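Local coordinates for extracellular protein containing a SCP domain (Bacillus anthracis, PDB 4IFA) that is of unknown function but is an extracellular protein with an SCP (CAP-family) domain, a vaccine candidate possibly linked to virulence, at residues Q222-F225 with D226-I230. Residues are numbered along the deposited sequence; the frame is centred on the assembly and turned at random. Where two conformers were deposited one is given.
Sequences QQIF and DLTNI
F225 and N229 meet one turn apart on a single helix. The N229 amide nitrogen ND2 sits over one face of the F225 ring, 3.4 Å from CZ. The amide plane stands 76° from the ring plane, so the group comes down on the ring steeply instead of stacking flat. F225 holds CG anti to its own nitrogen (chi1 175°), which carries the ring obliquely across the D226 carboxylate. F225 CD2 lies 3.5 Å from D226 OD1. Q222 bends at chi2 (67°) and brings its amide to the same carboxylate. Q222 NE2 makes two weak bonds to D226, 3.2 Å to OD1 and a straighter 3.4 Å to OD2; they are doubtful, as Q222 has a second conformer. The stronger partner of D226 is N85, which donates to OD2, while N229 OD1 accepts from L240 N, which helps fix the amide. T228 turns back on its own helix. Its OG1 bonds to I224 O at 2.8 Å, while T228 N bonds to the same oxygen from the opposite face of the carbonyl plane. L227 lays CG 3.1 Å from Q223 O and packs on V299 and L302 of helix 298-306. The pairs Q222-D226, I224-T228 and F225-N229 are i to i+4 contacts of alpha-helix 210-234. I224, F225 and T228 touch strand 322-328, and Q222 and Q223 touch R71 of strand 71-74. The helix thus joins the alpha-beta-alpha CAP (SCP) domain to the N-terminal part of the chain.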
# COMPACT_ATOMS: atom_id res chain seq x y z
N GLN A 222 1.82 6.59 -7.72
CA GLN A 222 0.46 7.13 -7.57
C GLN A 222 -0.28 6.47 -6.41
O GLN A 222 -0.99 7.12 -5.67
CB GLN A 222 -0.35 7.00 -8.85
CG GLN A 222 -1.70 7.66 -8.71
CD GLN A 222 -1.63 9.15 -8.57
OE1 GLN A 222 -0.78 9.81 -9.18
NE2 GLN A 222 -2.55 9.71 -7.79
N GLN A 223 -0.09 5.18 -6.21
CA GLN A 223 -0.73 4.50 -5.05
C GLN A 223 -0.22 5.12 -3.75
O GLN A 223 -1.01 5.42 -2.85
CB GLN A 223 -0.51 3.00 -5.06
CG GLN A 223 -1.16 2.31 -6.25
CD GLN A 223 -0.83 0.88 -6.31
OE1 GLN A 223 -0.50 0.22 -5.35
NE2 GLN A 223 -0.99 0.34 -7.52
N ILE A 224 1.09 5.32 -3.62
CA ILE A 224 1.59 5.95 -2.40
C ILE A 224 0.95 7.32 -2.24
O ILE A 224 0.62 7.73 -1.11
CB ILE A 224 3.15 6.03 -2.39
CG1 ILE A 224 3.73 4.64 -2.17
CG2 ILE A 224 3.64 7.03 -1.30
CD1 ILE A 224 5.26 4.55 -2.45
N PHE A 225 0.90 8.11 -3.29
CA PHE A 225 0.26 9.43 -3.21
C PHE A 225 -1.17 9.40 -2.70
O PHE A 225 -1.51 10.06 -1.71
CB PHE A 225 0.37 10.15 -4.55
CG PHE A 225 -0.36 11.44 -4.60
CD1 PHE A 225 0.19 12.61 -4.03
CD2 PHE A 225 -1.60 11.53 -5.19
CE1 PHE A 225 -0.51 13.82 -4.06
CE2 PHE A 225 -2.29 12.75 -5.21
CZ PHE A 225 -1.74 13.88 -4.66
N ASP A 226 -2.01 8.63 -3.35
CA ASP A 226 -3.41 8.56 -2.94
C ASP A 226 -3.56 8.01 -1.52
O ASP A 226 -4.39 8.51 -0.74
CB ASP A 226 -4.20 7.67 -3.89
CG ASP A 226 -4.45 8.30 -5.22
OD1 ASP A 226 -4.51 9.53 -5.33
OD2 ASP A 226 -4.67 7.54 -6.22
N LEU A 227 -2.79 6.98 -1.17
CA LEU A 227 -2.93 6.36 0.13
C LEU A 227 -2.37 7.28 1.22
O LEU A 227 -2.80 7.20 2.36
CB LEU A 227 -2.26 4.97 0.11
CG LEU A 227 -2.91 3.96 -0.83
CD1 LEU A 227 -2.00 2.71 -0.94
CD2 LEU A 227 -4.29 3.60 -0.27
N THR A 228 -1.43 8.16 0.86
CA THR A 228 -0.94 9.18 1.82
C THR A 228 -2.10 10.15 2.09
O THR A 228 -2.27 10.56 3.22
CB THR A 228 0.31 9.92 1.31
OG1 THR A 228 1.40 8.98 1.26
CG2 THR A 228 0.74 11.03 2.26
N ASN A 229 -2.86 10.52 1.07
CA ASN A 229 -3.99 11.42 1.27
C ASN A 229 -5.10 10.75 2.10
O ASN A 229 -5.79 11.43 2.85
CB ASN A 229 -4.49 12.04 -0.02
CG ASN A 229 -3.64 13.20 -0.45
OD1 ASN A 229 -3.11 13.91 0.40
ND2 ASN A 229 -3.52 13.43 -1.76
N ILE A 230 -5.25 9.43 2.01
CA ILE A 230 -6.18 8.71 2.90
C ILE A 230 -5.72 8.85 4.36
O ILE A 230 -6.53 9.09 5.26
CB ILE A 230 -6.33 7.25 2.46
CG1 ILE A 230 -7.16 7.26 1.17
CG2 ILE A 230 -6.96 6.39 3.56
CD1 ILE A 230 -7.40 5.93 0.58